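Long-range contact in clostripain-related protein (Bacteroides thetaiotaomicron, PDB 6N9J), which probably cleaves peptide bonds as a secreted cysteine protease of the clostripain (C11) family, and is captured here with an irreversible peptide inhibitor: residues A[211-223]-A[232-244]. Sequence-based numbering, arbitrary orientation.
Sequences AENYYSVYAKKYN and ENWTGGVSISVIK
Helix-on-sheet packing in the clostripain fold is exemplified where residues 211-221, the C-terminal part of helix 206-221, run nearly antiparallel to strand 239-244 (segment axes 167° apart), the strand lying between strands 178-181 and 315-327. At the start of the segment 211-223, Ala-211 CB rests 3.8 Å from Val-242 CG2 and also meets Ile-240. Tyr-214 receives Ile-240 CD1 over the centre of one ring face, while its hydroxyl reaches on to Asp-159. Val-238 fills the middle: a chi1 of 78° turns its CG1 to the helix, 3.6 Å from both Tyr-215 CD1 and Tyr-218 CB, and CG2 turns to Tyr-214. Farther along, the ring edge of Tyr-218 meets Trp-234, Tyr-218 CE1 lying 3.7 Å from Trp-234 CB; Trp-234 also packs on the backbone of the bound peptide. Beyond the helix, Asn-223 N donates an almost straight bond (172°) to a lone pair of Thr-235 O, 2.8 Å away. One water donates to Tyr-218 O and Trp-234 O and accepts from Gly-237 N. Apolar contacts thus seat the helix on the strand and on Val-238, which leads into it, whereas backbone polar groups, one pair joined directly and three through water, fasten the loop whose tryptophan borders the inhibitor.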
# COMPACT_ATOMS: atom_id res chain seq x y z
N ALA A 211 -11.17 2.13 -1.27
CA ALA A 211 -10.98 2.45 0.15
C ALA A 211 -12.23 2.18 0.97
O ALA A 211 -12.17 1.53 2.01
CB ALA A 211 -10.58 3.90 0.30
N GLU A 212 -13.36 2.69 0.49
CA GLU A 212 -14.63 2.53 1.19
C GLU A 212 -14.98 1.06 1.35
O GLU A 212 -15.45 0.65 2.40
CB GLU A 212 -15.76 3.26 0.44
CG GLU A 212 -15.77 4.79 0.62
CD GLU A 212 -16.45 5.25 1.91
OE1 GLU A 212 -17.08 4.43 2.60
OE2 GLU A 212 -16.37 6.47 2.22
N ASN A 213 -14.77 0.28 0.29
CA ASN A 213 -15.14 -1.13 0.32
C ASN A 213 -14.15 -1.93 1.17
O ASN A 213 -14.55 -2.82 1.92
CB ASN A 213 -15.22 -1.71 -1.10
CG ASN A 213 -16.52 -1.34 -1.80
OD1 ASN A 213 -17.53 -2.04 -1.67
ND2 ASN A 213 -16.51 -0.24 -2.53
N TYR A 214 -12.88 -1.60 1.06
CA TYR A 214 -11.89 -2.22 1.93
C TYR A 214 -12.27 -1.95 3.40
O TYR A 214 -12.51 -2.88 4.16
CB TYR A 214 -10.49 -1.67 1.63
CG TYR A 214 -9.36 -2.48 2.22
CD1 TYR A 214 -8.32 -2.91 1.41
CD2 TYR A 214 -9.36 -2.84 3.57
CE1 TYR A 214 -7.28 -3.64 1.93
CE2 TYR A 214 -8.32 -3.60 4.11
CZ TYR A 214 -7.28 -3.99 3.27
OH TYR A 214 -6.23 -4.73 3.72
N TYR A 215 -12.33 -0.68 3.78
CA TYR A 215 -12.63 -0.31 5.16
C TYR A 215 -13.92 -0.93 5.71
O TYR A 215 -13.96 -1.39 6.85
CB TYR A 215 -12.71 1.21 5.28
CG TYR A 215 -13.03 1.66 6.69
CD1 TYR A 215 -12.05 1.64 7.68
CD2 TYR A 215 -14.31 2.08 7.04
CE1 TYR A 215 -12.32 2.03 8.96
CE2 TYR A 215 -14.59 2.49 8.34
CZ TYR A 215 -13.58 2.45 9.29
OH TYR A 215 -13.84 2.83 10.59
N SER A 216 -14.98 -0.92 4.91
CA SER A 216 -16.30 -1.26 5.41
C SER A 216 -16.43 -2.69 5.94
O SER A 216 -17.18 -2.95 6.88
CB SER A 216 -17.35 -1.02 4.33
OG SER A 216 -18.65 -1.18 4.85
N VAL A 217 -15.71 -3.64 5.34
CA VAL A 217 -15.82 -5.01 5.82
C VAL A 217 -15.16 -5.14 7.20
O VAL A 217 -15.71 -5.77 8.11
CB VAL A 217 -15.22 -6.01 4.82
CG1 VAL A 217 -15.01 -7.37 5.47
CG2 VAL A 217 -16.12 -6.13 3.60
N TYR A 218 -14.01 -4.51 7.37
CA TYR A 218 -13.30 -4.57 8.65
C TYR A 218 -14.03 -3.79 9.72
O TYR A 218 -14.11 -4.23 10.88
CB TYR A 218 -11.86 -4.07 8.49
CG TYR A 218 -10.97 -5.11 7.86
CD1 TYR A 218 -10.36 -6.08 8.64
CD2 TYR A 218 -10.77 -5.14 6.49
CE1 TYR A 218 -9.56 -7.06 8.07
CE2 TYR A 218 -9.98 -6.11 5.90
CZ TYR A 218 -9.37 -7.06 6.70
OH TYR A 218 -8.58 -8.03 6.11
N ALA A 219 -14.58 -2.63 9.34
CA ALA A 219 -15.38 -1.81 10.25
C ALA A 219 -16.59 -2.58 10.80
O ALA A 219 -17.03 -2.32 11.91
CB ALA A 219 -15.85 -0.56 9.54
N LYS A 220 -17.11 -3.53 10.03
CA LYS A 220 -18.32 -4.22 10.46
C LYS A 220 -18.07 -5.41 11.39
O LYS A 220 -18.97 -5.81 12.14
CB LYS A 220 -19.14 -4.64 9.24
CG LYS A 220 -20.08 -3.53 8.78
CD LYS A 220 -20.62 -3.76 7.39
CE LYS A 220 -21.65 -2.69 7.04
NZ LYS A 220 -21.78 -2.48 5.57
N LYS A 221 -16.88 -5.99 11.36
CA LYS A 221 -16.59 -7.08 12.28
C LYS A 221 -15.65 -6.62 13.40
O LYS A 221 -15.16 -7.42 14.20
CB LYS A 221 -16.01 -8.28 11.54
CG LYS A 221 -15.07 -7.92 10.42
CD LYS A 221 -14.49 -9.17 9.77
CE LYS A 221 -15.58 -10.13 9.33
NZ LYS A 221 -15.00 -11.37 8.71
N TYR A 222 -15.42 -5.31 13.45
CA TYR A 222 -14.57 -4.71 14.46
C TYR A 222 -15.13 -4.86 15.87
O TYR A 222 -16.33 -4.67 16.11
CB TYR A 222 -14.35 -3.24 14.15
CG TYR A 222 -13.68 -2.44 15.25
CD1 TYR A 222 -12.32 -2.58 15.52
CD2 TYR A 222 -14.40 -1.49 15.97
CE1 TYR A 222 -11.71 -1.82 16.50
CE2 TYR A 222 -13.79 -0.74 16.96
CZ TYR A 222 -12.45 -0.90 17.22
OH TYR A 222 -11.85 -0.14 18.19
N ASN A 223 -14.24 -5.24 16.77
CA ASN A 223 -14.51 -5.35 18.19
C ASN A 223 -13.44 -4.51 18.89
O ASN A 223 -12.28 -4.56 18.49
CB ASN A 223 -14.48 -6.82 18.61
CG ASN A 223 -14.72 -7.00 20.07
OD1 ASN A 223 -13.84 -6.75 20.88
ND2 ASN A 223 -15.92 -7.45 20.41
N GLU A 232 -8.55 -16.14 10.56
CA GLU A 232 -9.80 -16.50 9.89
C GLU A 232 -10.92 -15.49 10.12
O GLU A 232 -11.95 -15.53 9.45
CB GLU A 232 -10.27 -17.88 10.34
CG GLU A 232 -9.61 -19.04 9.63
CD GLU A 232 -8.27 -19.41 10.23
OE1 GLU A 232 -7.83 -18.73 11.19
OE2 GLU A 232 -7.65 -20.38 9.74
N ASN A 233 -10.71 -14.60 11.08
CA ASN A 233 -11.75 -13.68 11.52
C ASN A 233 -11.17 -12.42 12.17
O ASN A 233 -10.94 -12.39 13.37
CB ASN A 233 -12.69 -14.39 12.50
CG ASN A 233 -13.84 -13.51 12.95
OD1 ASN A 233 -14.27 -12.60 12.23
ND2 ASN A 233 -14.35 -13.78 14.15
N TRP A 234 -10.96 -11.38 11.37
CA TRP A 234 -10.28 -10.20 11.88
C TRP A 234 -11.25 -9.22 12.50
O TRP A 234 -12.02 -8.56 11.79
CB TRP A 234 -9.48 -9.52 10.77
CG TRP A 234 -8.36 -8.70 11.31
CD1 TRP A 234 -8.41 -7.38 11.67
CD2 TRP A 234 -7.02 -9.14 11.57
NE1 TRP A 234 -7.17 -6.98 12.13
CE2 TRP A 234 -6.30 -8.04 12.07
CE3 TRP A 234 -6.35 -10.36 11.40
CZ2 TRP A 234 -4.95 -8.12 12.42
CZ3 TRP A 234 -5.01 -10.44 11.75
CH2 TRP A 234 -4.32 -9.32 12.25
N THR A 235 -11.19 -9.12 13.83
CA THR A 235 -12.03 -8.20 14.59
C THR A 235 -11.22 -6.97 15.07
O THR A 235 -11.73 -6.12 15.80
CB THR A 235 -12.67 -8.90 15.81
OG1 THR A 235 -11.64 -9.41 16.68
CG2 THR A 235 -13.56 -10.06 15.37
N GLY A 236 -9.97 -6.88 14.63
CA GLY A 236 -9.06 -5.84 15.10
C GLY A 236 -9.15 -4.51 14.38
O GLY A 236 -8.41 -3.58 14.71
N GLY A 237 -10.04 -4.39 13.39
CA GLY A 237 -10.22 -3.15 12.66
C GLY A 237 -9.16 -2.87 11.60
O GLY A 237 -8.38 -3.76 11.23
N VAL A 238 -9.14 -1.64 11.10
CA VAL A 238 -8.23 -1.24 10.03
C VAL A 238 -8.23 0.28 9.90
O VAL A 238 -9.17 0.94 10.32
CB VAL A 238 -8.60 -1.87 8.65
CG1 VAL A 238 -9.77 -1.13 8.01
CG2 VAL A 238 -7.41 -1.85 7.71
N SER A 239 -7.17 0.82 9.31
CA SER A 239 -7.11 2.23 8.97
C SER A 239 -6.62 2.41 7.54
O SER A 239 -5.63 1.79 7.14
CB SER A 239 -6.20 2.97 9.93
OG SER A 239 -4.88 2.49 9.80
N ILE A 240 -7.30 3.25 6.77
CA ILE A 240 -7.00 3.40 5.35
C ILE A 240 -7.10 4.87 4.97
O ILE A 240 -7.91 5.59 5.52
CB ILE A 240 -7.98 2.57 4.46
CG1 ILE A 240 -7.88 1.08 4.78
CG2 ILE A 240 -7.73 2.79 2.96
CD1 ILE A 240 -6.61 0.42 4.25
N SER A 241 -6.26 5.32 4.04
CA SER A 241 -6.43 6.63 3.41
C SER A 241 -6.11 6.59 1.91
O SER A 241 -5.63 5.59 1.38
CB SER A 241 -5.54 7.68 4.11
OG SER A 241 -4.16 7.42 3.90
N VAL A 242 -6.41 7.70 1.24
CA VAL A 242 -6.16 7.86 -0.19
C VAL A 242 -5.41 9.17 -0.42
O VAL A 242 -5.90 10.24 -0.06
CB VAL A 242 -7.47 7.88 -1.03
CG1 VAL A 242 -7.19 8.25 -2.47
CG2 VAL A 242 -8.19 6.55 -0.96
N ILE A 243 -4.23 9.07 -1.02
CA ILE A 243 -3.44 10.25 -1.36
C ILE A 243 -3.51 10.54 -2.86
O ILE A 243 -3.30 9.64 -3.67
CB ILE A 243 -1.99 10.06 -0.94
CG1 ILE A 243 -1.89 10.00 0.58
CG2 ILE A 243 -1.11 11.17 -1.52
CD1 ILE A 243 -0.52 9.64 1.07
N LYS A 244 -3.83 11.79 -3.20
CA LYS A 244 -3.87 12.28 -4.59
C LYS A 244 -2.52 12.87 -4.97
O LYS A 244 -2.12 13.94 -4.47
CB LYS A 244 -4.97 13.34 -4.74
CG LYS A 244 -5.26 13.81 -6.17
CD LYS A 244 -6.34 14.87 -6.18
CE LYS A 244 -6.97 15.03 -7.56
NZ LYS A 244 -5.98 15.39 -8.61
O HOH W 1 -12.00 -5.79 12.05
O HOH W 2 -11.71 -11.33 8.46